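Local coordinates for 6-carboxyhexanoate--coa ligase (Bacillus subtilis, PDB 5FLG), which belongs to the 6-carboxyhexanoate--CoA ligase family of enzymes, forms a dimer, and here holds phosphoaminophosphonic acid-adenylate ester, pimelic acid and magnesium ions, at residues Leu52-Gly57 and Ser195-Tyr200; Met13-Asn18 and Gly57-Met62; Phe129-Gly134 and Phe231-Asn236. All coordinates share one frame; numbering follows the deposited sequence.

Contact 1 (Leu52-Gly57 and Ser195-Tyr200). With MG (magnesium ion), chain F; ANP (phosphoaminophosphonic acid-adenylate ester), chain D; PML (pimelic acid), chain C.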
loop_
_atom_site.group_PDB
_atom_site.type_symbol
_atom_site.label_atom_id
_atom_site.label_comp_id
_atom_site.label_asym_id
_atom_site.label_seq_id
_atom_site.Cartn_x
_atom_site.Cartn_y
_atom_site.Cartn_z
ATOM N N LEU A 52 4.997 -12.049 4.741
ATOM C CA LEU A 52 5.300 -12.319 6.167
ATOM C C LEU A 52 6.013 -13.652 6.421
ATOM O O LEU A 52 6.632 -13.824 7.444
ATOM C CB LEU A 52 4.038 -12.297 7.016
ATOM C CG LEU A 52 3.310 -10.963 7.115
ATOM C CD1 LEU A 52 2.120 -11.104 8.031
ATOM C CD2 LEU A 52 4.224 -9.845 7.575
ATOM N N SER A 53 5.944 -14.595 5.498
ATOM C CA SER A 53 6.517 -15.895 5.760
ATOM C C SER A 53 7.683 -16.146 4.807
ATOM O O SER A 53 7.875 -17.253 4.345
ATOM C CB SER A 53 5.442 -16.963 5.549
ATOM O OG SER A 53 5.015 -16.930 4.196
ATOM N N HIS A 54 8.416 -15.109 4.431
ATOM C CA HIS A 54 9.407 -15.273 3.385
ATOM C C HIS A 54 10.710 -15.831 3.958
ATOM O O HIS A 54 11.173 -15.390 4.999
ATOM C CB HIS A 54 9.657 -13.958 2.658
ATOM C CG HIS A 54 10.160 -14.138 1.263
ATOM N ND1 HIS A 54 11.399 -14.677 0.997
ATOM C CD2 HIS A 54 9.520 -14.073 0.075
ATOM C CE1 HIS A 54 11.549 -14.797 -0.309
ATOM N NE2 HIS A 54 10.408 -14.472 -0.888
ATOM N N SER A 55 11.350 -16.720 3.204
ATOM C CA SER A 55 12.637 -17.290 3.582
ATOM C C SER A 55 13.780 -16.265 3.593
ATOM O O SER A 55 14.848 -16.549 4.109
ATOM C CB SER A 55 12.995 -18.415 2.608
ATOM O OG SER A 55 13.251 -17.906 1.287
ATOM N N ARG A 56 13.606 -15.111 2.950
ATOM C CA ARG A 56 14.628 -14.086 3.007
ATOM C C ARG A 56 14.522 -13.278 4.322
ATOM O O ARG A 56 15.319 -12.389 4.572
ATOM C CB ARG A 56 14.550 -13.168 1.778
ATOM C CG ARG A 56 15.005 -13.852 0.491
ATOM C CD ARG A 56 14.708 -13.062 -0.776
ATOM N NE ARG A 56 15.275 -11.721 -0.774
ATOM C CZ ARG A 56 16.504 -11.414 -1.177
ATOM N NH1 ARG A 56 17.342 -12.366 -1.559
ATOM N NH2 ARG A 56 16.935 -10.163 -1.079
ATOM N N GLY A 57 13.538 -13.599 5.159
ATOM C CA GLY A 57 13.412 -12.992 6.481
ATOM C C GLY A 57 12.095 -12.244 6.689
ATOM O O GLY A 57 11.266 -12.114 5.776
ATOM N N SER A 195 15.957 -17.638 -8.766
ATOM C CA SER A 195 15.372 -17.066 -7.597
ATOM C C SER A 195 16.424 -16.383 -6.747
ATOM O O SER A 195 17.541 -16.878 -6.617
ATOM C CB SER A 195 14.688 -18.178 -6.742
ATOM O OG SER A 195 13.932 -17.559 -5.713
ATOM N N ASP A 196 16.023 -15.344 -6.032
ATOM C CA ASP A 196 16.838 -14.813 -4.938
ATOM C C ASP A 196 16.420 -15.441 -3.571
ATOM O O ASP A 196 16.948 -15.047 -2.539
ATOM C CB ASP A 196 16.738 -13.289 -4.856
ATOM C CG ASP A 196 15.276 -12.794 -4.747
ATOM O OD1 ASP A 196 14.351 -13.595 -5.027
ATOM O OD2 ASP A 196 15.053 -11.612 -4.382
ATOM N N ASP A 197 15.618 -16.492 -3.588
ATOM C CA ASP A 197 15.307 -17.230 -2.325
ATOM C C ASP A 197 16.430 -18.241 -1.971
ATOM O O ASP A 197 16.864 -19.007 -2.825
ATOM C CB ASP A 197 14.011 -18.010 -2.474
ATOM C CG ASP A 197 12.791 -17.130 -2.788
ATOM O OD1 ASP A 197 12.870 -15.875 -2.848
ATOM O OD2 ASP A 197 11.734 -17.732 -3.074
ATOM N N PRO A 198 16.765 -18.383 -0.671
ATOM C CA PRO A 198 17.834 -19.318 -0.327
ATOM C C PRO A 198 17.421 -20.778 -0.488
ATOM O O PRO A 198 18.264 -21.661 -0.550
ATOM C CB PRO A 198 18.147 -18.978 1.140
ATOM C CG PRO A 198 16.921 -18.311 1.649
ATOM C CD PRO A 198 16.380 -17.538 0.475
ATOM N N ASP A 199 16.143 -21.029 -0.657
ATOM C CA ASP A 199 15.645 -22.394 -0.523
ATOM C C ASP A 199 14.969 -22.820 -1.817
ATOM O O ASP A 199 14.218 -23.791 -1.828
ATOM C CB ASP A 199 14.663 -22.492 0.634
ATOM C CG ASP A 199 13.592 -21.405 0.575
ATOM O OD1 ASP A 199 13.739 -20.388 -0.175
ATOM O OD2 ASP A 199 12.570 -21.599 1.248
ATOM N N TYR A 200 15.346 -22.185 -2.931
ATOM C CA TYR A 200 14.815 -22.601 -4.236
ATOM C C TYR A 200 15.804 -22.355 -5.363
ATOM O O TYR A 200 16.211 -21.203 -5.606
ATOM C CB TYR A 200 13.524 -21.858 -4.505
ATOM C CG TYR A 200 12.690 -22.497 -5.569
ATOM C CD1 TYR A 200 11.900 -23.610 -5.288
ATOM C CD2 TYR A 200 12.759 -22.047 -6.894
ATOM C CE1 TYR A 200 11.120 -24.201 -6.268
ATOM C CE2 TYR A 200 12.051 -22.683 -7.899
ATOM C CZ TYR A 200 11.235 -23.752 -7.591
ATOM O OH TYR A 200 10.458 -24.308 -8.573
HETATM MG MG MG F . 12.350 -14.162 -4.185
HETATM P PG ANP D . 8.973 -13.487 -3.923
HETATM O O1G ANP D . 8.159 -13.186 -2.695
HETATM O O2G ANP D . 10.120 -14.417 -3.638
HETATM O O3G ANP D . 8.203 -13.924 -5.127
HETATM P PB ANP D . 10.129 -11.598 -5.904
HETATM O O1B ANP D . 8.966 -11.872 -6.790
HETATM O O2B ANP D . 10.761 -10.264 -5.762
HETATM N N3B ANP D . 9.666 -11.965 -4.280
HETATM P PA ANP D . 11.199 -13.982 -7.110
HETATM O O1A ANP D . 12.047 -15.045 -6.583
HETATM O O2A ANP D . 9.764 -14.199 -7.497
HETATM O O3A ANP D . 11.318 -12.653 -6.210
HETATM O "O5'" ANP D . 12.010 -13.453 -8.447
HETATM C "C5'" ANP D . 13.408 -13.512 -8.502
HETATM C "C4'" ANP D . 13.951 -12.189 -9.048
HETATM O "O4'" ANP D . 13.342 -11.929 -10.319
HETATM C "C3'" ANP D . 13.608 -11.014 -8.146
HETATM O "O3'" ANP D . 14.646 -10.752 -7.209
HETATM C "C2'" ANP D . 13.517 -9.872 -9.117
HETATM O "O2'" ANP D . 14.839 -9.430 -9.428
HETATM C "C1'" ANP D . 12.939 -10.554 -10.324
HETATM N N9 ANP D . 11.481 -10.385 -10.308
HETATM C C8 ANP D . 10.558 -11.024 -9.505
HETATM N N7 ANP D . 9.304 -10.653 -9.855
HETATM C C5 ANP D . 9.431 -9.736 -10.862
HETATM C C6 ANP D . 8.535 -8.898 -11.677
HETATM N N6 ANP D . 7.210 -8.906 -11.506
HETATM N N1 ANP D . 9.073 -8.102 -12.627
HETATM C C2 ANP D . 10.397 -8.037 -12.807
HETATM N N3 ANP D . 11.291 -8.808 -12.165
HETATM C C4 ANP D . 10.862 -9.568 -11.130
HETATM C C1 PML C . 10.068 -22.639 -11.832
HETATM O O11 PML C . 9.675 -22.927 -13.010
HETATM O O12 PML C . 10.044 -23.521 -10.904
HETATM C C2 PML C . 10.932 -21.371 -11.688
HETATM C C3 PML C . 10.490 -20.333 -10.669
HETATM C C4 PML C . 11.657 -19.552 -10.038
HETATM C C5 PML C . 11.509 -18.043 -10.072
HETATM C C6 PML C . 11.762 -17.348 -8.738
HETATM C C7 PML C . 10.803 -17.827 -7.646
HETATM O O71 PML C . 9.568 -17.692 -7.819
HETATM O O72 PML C . 11.272 -18.233 -6.553
HETATM O O HOH W 1 12.283 -11.919 -3.065
#
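Arg56 reaches out of the turn His54-Gly57 and carries its side chain across Asp196 and past Pro198. Beyond CB, its CG meets Pro198 CD at 3.9 Å and its CD comes within 3.5 Å of Asp196 O. A bend at chi3 (56°) then swings the guanidinium across the Asp196 carboxylate. NH1 donates to Asp196 O (2.9 Å, 147°), a carbonyl it meets from above its plane, while NH2 bonds His27 O. Asp196 OD2 hovers over the guanidinium face; its ion pair with Arg56 NE is long and purely electrostatic. Nearby, Ser55 OG donates to Asp199 OD1 (2.9 Å) from above the carboxylate plane. His54 is fixed at both ring nitrogens: ND1 accepts from Arg56 N in the ring plane, and NE2 donates almost straight (171°) to O2G of phosphoaminophosphonic acid-adenylate ester at 2.8 Å. Asp197 OD1 sits at the same ring's edge, its carboxylate nearly perpendicular, and its OD2 is salt-bridged to Arg171. Asp196 OD1 and Asp197 OD1 each bind magnesium at 2.2 Å, with O2G and O1A of the nucleotide analogue and a water as further ligands: a nucleotide-phosphate site in which paired aspartates and the phosphates share a metal.

Contact 2 (Met13-Asn18 and Gly57-Met62)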
loop_
_atom_site.group_PDB
_atom_site.type_symbol
_atom_site.label_atom_id
_atom_site.label_comp_id
_atom_site.label_asym_id
_atom_site.label_seq_id
_atom_site.Cartn_x
_atom_site.Cartn_y
_atom_site.Cartn_z
ATOM N N MET A 13 2.228 -5.687 -4.050
ATOM C CA MET A 13 2.800 -5.740 -2.729
ATOM C C MET A 13 4.306 -5.654 -2.868
ATOM O O MET A 13 4.897 -6.353 -3.666
ATOM C CB MET A 13 2.434 -7.057 -2.007
ATOM C CG MET A 13 3.077 -7.226 -0.622
ATOM S SD MET A 13 4.707 -8.038 -0.603
ATOM C CE MET A 13 4.315 -9.671 -1.176
ATOM N N ARG A 14 4.931 -4.986 -1.914
ATOM C CA ARG A 14 6.322 -5.183 -1.710
ATOM C C ARG A 14 6.674 -5.093 -0.234
ATOM O O ARG A 14 5.985 -4.436 0.561
ATOM C CB ARG A 14 7.085 -4.131 -2.509
ATOM C CG ARG A 14 6.739 -2.732 -2.098
ATOM C CD ARG A 14 7.247 -1.776 -3.167
ATOM N NE ARG A 14 7.216 -0.381 -2.750
ATOM C CZ ARG A 14 6.850 0.620 -3.547
ATOM N NH1 ARG A 14 6.399 0.383 -4.781
ATOM N NH2 ARG A 14 6.888 1.863 -3.087
ATOM N N ALA A 15 7.785 -5.722 0.111
ATOM C CA ALA A 15 8.167 -5.817 1.500
ATOM C C ALA A 15 9.673 -5.778 1.600
ATOM O O ALA A 15 10.377 -6.338 0.758
ATOM C CB ALA A 15 7.622 -7.105 2.132
ATOM N N SER A 16 10.155 -5.205 2.694
ATOM C CA SER A 16 11.573 -5.093 2.923
ATOM C C SER A 16 11.908 -5.114 4.403
ATOM O O SER A 16 11.028 -5.011 5.238
ATOM C CB SER A 16 12.092 -3.796 2.293
ATOM O OG SER A 16 11.385 -2.694 2.807
ATOM N N MET A 17 13.184 -5.304 4.709
ATOM C CA MET A 17 13.664 -5.148 6.064
ATOM C C MET A 17 14.802 -4.135 6.139
ATOM O O MET A 17 15.474 -3.846 5.131
ATOM C CB MET A 17 14.045 -6.501 6.678
ATOM C CG MET A 17 15.217 -7.221 6.043
ATOM S SD MET A 17 15.570 -8.754 6.947
ATOM C CE MET A 17 16.735 -8.118 8.159
ATOM N N ASN A 18 14.937 -3.548 7.332
ATOM C CA ASN A 18 15.773 -2.359 7.599
ATOM C C ASN A 18 15.338 -1.162 6.767
ATOM O O ASN A 18 16.130 -0.589 6.012
ATOM C CB ASN A 18 17.268 -2.639 7.378
ATOM C CG ASN A 18 17.719 -3.949 7.991
ATOM O OD1 ASN A 18 18.437 -4.721 7.360
ATOM N ND2 ASN A 18 17.283 -4.217 9.214
ATOM N N GLY A 57 13.538 -13.599 5.159
ATOM C CA GLY A 57 13.412 -12.992 6.481
ATOM C C GLY A 57 12.095 -12.244 6.689
ATOM O O GLY A 57 11.266 -12.114 5.776
ATOM N N LYS A 58 11.959 -11.648 7.865
ATOM C CA LYS A 58 10.724 -10.977 8.282
ATOM C C LYS A 58 10.809 -9.482 7.936
ATOM O O LYS A 58 11.784 -8.819 8.262
ATOM C CB LYS A 58 10.534 -11.169 9.791
ATOM C CG LYS A 58 9.734 -10.076 10.473
ATOM C CD LYS A 58 9.866 -10.132 11.991
ATOM C CE LYS A 58 9.656 -8.755 12.610
ATOM N NZ LYS A 58 9.457 -8.857 14.082
ATOM N N PRO A 59 9.807 -8.954 7.223
ATOM C CA PRO A 59 9.817 -7.535 6.840
ATOM C C PRO A 59 9.495 -6.594 8.003
ATOM O O PRO A 59 8.866 -7.014 8.978
ATOM C CB PRO A 59 8.741 -7.455 5.762
ATOM C CG PRO A 59 7.812 -8.565 6.071
ATOM C CD PRO A 59 8.643 -9.666 6.679
ATOM N N ASP A 60 10.073 -5.402 7.985
ATOM C CA ASP A 60 9.617 -4.334 8.879
ATOM C C ASP A 60 8.879 -3.245 8.126
ATOM O O ASP A 60 8.489 -2.239 8.717
ATOM C CB ASP A 60 10.773 -3.716 9.686
ATOM C CG ASP A 60 11.936 -3.322 8.837
ATOM O OD1 ASP A 60 11.739 -2.643 7.795
ATOM O OD2 ASP A 60 13.065 -3.688 9.225
ATOM N N PHE A 61 8.676 -3.466 6.824
ATOM C CA PHE A 61 8.004 -2.513 5.981
ATOM C C PHE A 61 7.280 -3.246 4.867
ATOM O O PHE A 61 7.827 -4.194 4.292
ATOM C CB PHE A 61 9.012 -1.557 5.357
ATOM C CG PHE A 61 8.399 -0.627 4.391
ATOM C CD1 PHE A 61 8.106 -1.055 3.107
ATOM C CD2 PHE A 61 7.935 0.600 4.814
ATOM C CE1 PHE A 61 7.474 -0.213 2.223
ATOM C CE2 PHE A 61 7.317 1.460 3.925
ATOM C CZ PHE A 61 7.046 1.036 2.642
ATOM N N MET A 62 6.022 -2.903 4.640
ATOM C CA MET A 62 5.275 -3.508 3.545
ATOM C C MET A 62 4.212 -2.554 3.059
ATOM O O MET A 62 3.624 -1.815 3.838
ATOM C CB MET A 62 4.657 -4.847 3.970
ATOM C CG MET A 62 3.892 -5.559 2.866
ATOM S SD MET A 62 3.000 -7.050 3.409
ATOM C CE MET A 62 4.328 -7.914 4.256
#
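Ser16 and Phe61 form an antiparallel hydrogen-bonded pair and Ala15 and Met62 a non-hydrogen-bonded one, joining strand 8-17 to the start of strand 61-68 through Ser16 N to Phe61 O (3.0 Å, 162°). Next to this bond lies a classic beta bulge: Ser16 O faces both Asp60 and Phe61, accepting from Asp60 N at 2.9 Å and more weakly from Phe61 N. Beyond the bulge Pro59 sets its CB 3.8 Å from Ala15 CB. Met62 CE comes to Ala15 CB from the same face, 4.0 Å away, and Met62 CG crosses Met13 CG at a slant; helix 40-52 covers this apolar face, through Leu48 and Leu52 on Met62 and Leu47 on Met13. On the other face Ser16 OG rests near Phe61 CB and CD1, its polar partner being Gly19 O. Phe61 and Met62 also pair with an antiparallel strand of the second subunit, carrying the sheet across the dimer interface. The Asp60 carboxylate turns back over the end of strand 8-17, its CG held between backbone N and carbonyl carbon (chi1 50°). Asp60 OD1 takes Gly19 N, and Asp60 OD2 accepts Asn18 N on its syn side at 2.7 Å, 16° out of the carboxylate plane.

Contact 3 (Phe129-Gly134 and Phe231-Asn236)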
loop_
_atom_site.group_PDB
_atom_site.type_symbol
_atom_site.label_atom_id
_atom_site.label_comp_id
_atom_site.label_asym_id
_atom_site.label_seq_id
_atom_site.Cartn_x
_atom_site.Cartn_y
_atom_site.Cartn_z
ATOM N N PHE A 129 18.578 -5.711 -21.114
ATOM C CA PHE A 129 19.888 -5.801 -21.659
ATOM C C PHE A 129 19.793 -5.727 -23.193
ATOM O O PHE A 129 19.208 -6.583 -23.854
ATOM C CB PHE A 129 20.560 -7.101 -21.190
ATOM C CG PHE A 129 22.063 -7.052 -21.217
ATOM C CD1 PHE A 129 22.755 -6.149 -20.420
ATOM C CD2 PHE A 129 22.784 -7.830 -22.112
ATOM C CE1 PHE A 129 24.137 -6.043 -20.501
ATOM C CE2 PHE A 129 24.163 -7.723 -22.197
ATOM C CZ PHE A 129 24.843 -6.826 -21.389
ATOM N N ASP A 130 20.381 -4.699 -23.762
ATOM C CA ASP A 130 20.251 -4.464 -25.210
ATOM C C ASP A 130 21.221 -5.342 -25.962
ATOM O O ASP A 130 22.413 -5.218 -25.761
ATOM C CB ASP A 130 20.577 -3.022 -25.460
ATOM C CG ASP A 130 20.443 -2.616 -26.919
ATOM O OD1 ASP A 130 20.410 -3.462 -27.841
ATOM O OD2 ASP A 130 20.395 -1.403 -27.113
ATOM N N ILE A 131 20.732 -6.178 -26.882
ATOM C CA ILE A 131 21.600 -7.111 -27.580
ATOM C C ILE A 131 22.349 -6.406 -28.727
ATOM O O ILE A 131 23.240 -6.967 -29.298
ATOM C CB ILE A 131 20.846 -8.297 -28.187
ATOM C CG1 ILE A 131 20.052 -7.852 -29.418
ATOM C CG2 ILE A 131 19.940 -8.951 -27.176
ATOM C CD1 ILE A 131 19.504 -9.002 -30.240
ATOM N N HIS A 132 22.036 -5.159 -28.994
ATOM C CA HIS A 132 22.792 -4.399 -30.003
ATOM C C HIS A 132 24.024 -3.710 -29.421
ATOM O O HIS A 132 25.091 -3.747 -30.001
ATOM C CB HIS A 132 21.894 -3.345 -30.646
ATOM C CG HIS A 132 20.788 -3.927 -31.451
ATOM N ND1 HIS A 132 20.983 -4.973 -32.330
ATOM C CD2 HIS A 132 19.473 -3.607 -31.526
ATOM C CE1 HIS A 132 19.844 -5.247 -32.941
ATOM N NE2 HIS A 132 18.905 -4.458 -32.445
ATOM N N THR A 133 23.863 -3.059 -28.285
ATOM C CA THR A 133 24.959 -2.343 -27.656
ATOM C C THR A 133 25.725 -3.254 -26.726
ATOM O O THR A 133 26.785 -2.881 -26.261
ATOM C CB THR A 133 24.436 -1.181 -26.818
ATOM O OG1 THR A 133 23.567 -1.692 -25.788
ATOM C CG2 THR A 133 23.657 -0.214 -27.686
ATOM N N GLY A 134 25.117 -4.360 -26.301
ATOM C CA GLY A 134 25.737 -5.226 -25.274
ATOM C C GLY A 134 25.831 -4.571 -23.899
ATOM O O GLY A 134 26.708 -4.896 -23.119
ATOM N N PHE A 231 16.642 -9.950 -22.451
ATOM C CA PHE A 231 17.502 -9.603 -23.550
ATOM C C PHE A 231 16.661 -8.956 -24.636
ATOM O O PHE A 231 15.702 -9.559 -25.143
ATOM C CB PHE A 231 18.195 -10.859 -24.055
ATOM C CG PHE A 231 19.204 -11.427 -23.086
ATOM C CD1 PHE A 231 20.514 -10.994 -23.098
ATOM C CD2 PHE A 231 18.827 -12.381 -22.135
ATOM C CE1 PHE A 231 21.437 -11.513 -22.211
ATOM C CE2 PHE A 231 19.736 -12.886 -21.224
ATOM C CZ PHE A 231 21.045 -12.448 -21.258
ATOM N N ILE A 232 16.921 -7.676 -24.868
ATOM C CA ILE A 232 16.071 -6.832 -25.719
ATOM C C ILE A 232 16.678 -6.535 -27.096
ATOM O O ILE A 232 17.859 -6.201 -27.218
ATOM C CB ILE A 232 15.827 -5.464 -25.066
ATOM C CG1 ILE A 232 15.249 -5.648 -23.675
ATOM C CG2 ILE A 232 14.936 -4.592 -25.938
ATOM C CD1 ILE A 232 13.861 -6.251 -23.644
ATOM N N ASP A 233 15.850 -6.683 -28.122
ATOM C CA ASP A 233 16.198 -6.343 -29.485
ATOM C C ASP A 233 15.141 -5.404 -30.043
ATOM O O ASP A 233 14.111 -5.852 -30.553
ATOM C CB ASP A 233 16.233 -7.591 -30.353
ATOM C CG ASP A 233 16.304 -7.256 -31.850
ATOM O OD1 ASP A 233 16.293 -6.052 -32.201
ATOM O OD2 ASP A 233 16.371 -8.192 -32.672
ATOM N N GLY A 234 15.390 -4.109 -29.952
ATOM C CA GLY A 234 14.406 -3.138 -30.376
ATOM C C GLY A 234 15.050 -1.799 -30.676
ATOM O O GLY A 234 16.065 -1.447 -30.069
ATOM N N SER A 235 14.470 -1.073 -31.638
ATOM C CA SER A 235 14.947 0.261 -32.004
ATOM C C SER A 235 14.283 1.286 -31.122
ATOM O O SER A 235 14.716 2.435 -31.065
ATOM C CB SER A 235 14.601 0.608 -33.456
ATOM O OG SER A 235 15.207 -0.287 -34.367
ATOM N N ASN A 236 13.133 0.930 -30.565
ATOM C CA ASN A 236 12.262 1.952 -30.024
ATOM C C ASN A 236 12.804 2.437 -28.696
ATOM O O ASN A 236 13.778 1.904 -28.165
ATOM C CB ASN A 236 10.833 1.437 -29.875
ATOM C CG ASN A 236 10.184 1.133 -31.214
ATOM O OD1 ASN A 236 10.438 1.809 -32.214
ATOM N ND2 ASN A 236 9.347 0.104 -31.243
#
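Ile232 is held through both its backbone polar atoms by the segment beside it: its N donates to Phe129 O at 2.7 Å, almost straight, and its O receives Ile131 N at 2.9 Å. Around this pair of bonds the contact is tight and largely buried. Phe129 and Phe231 send their rings out side by side on one face, CD2 of Phe129 meeting CE1 of Phe231 at 3.9 Å, and Ala113 of helix 107-116 touches both. On the reverse face Asp130 and Ile232 both lie against Met137. This is the parallel pairing of strands 127-130 and 227-232 within the mixed sheet of the chain, where 227-232 has strand 188-194 as its other neighbour. Past Asp130 and Ile232 the two segments leave the sheet and the packing opens towards solvent. Ile131 still bridges the boundary: CG2 reaches back to Phe231 CB (4.1 Å), while CD1 leans on Asp233 CB at 3.6 Å and CG1 lies over one face of the His132 ring, towards its rim. With CG anti to the backbone N (chi1 -178°), the Asp130 carboxylate lies on the carbonyl side, where Asp130 OD1 takes His132 N at 2.6 Å from above the carboxylate plane and closes an Asx turn; Asp130 O accepts Gly134 N. Outermost, the exposed His132 brings NE2 near Asp233 OD1, with the ring and carboxylate planes 80° apart. The bond from His132 NE2 to Asp233 OD1 is weak, 3.1 Å long and bent to 130°.

How the contacts relate
Contacts 1 and 2 are neighbours, with centres about 12 Å apart; they share Gly57, and Leu52 CD2 packs on Met62 CE at 3.8 Å. The chain thus passes from the end of helix 40-52 through contact 1 into strand 61-68 of contact 2, linking the magnesium-nucleotide site to the three-stranded antiparallel sheet that continues into the second subunit. Contact 3 lies across the chain's centre from contact 1, their centres about 31 Å apart, and touches neither of the others. Contacts 1 and 3 are nevertheless related through the mixed sheet: strand 188-194, which leads into 195-200, adjoins strand 227-232. Along the chain contact 2 closes before contact 3 opens, while contact 1 interleaves with both, tying early and late sequence together.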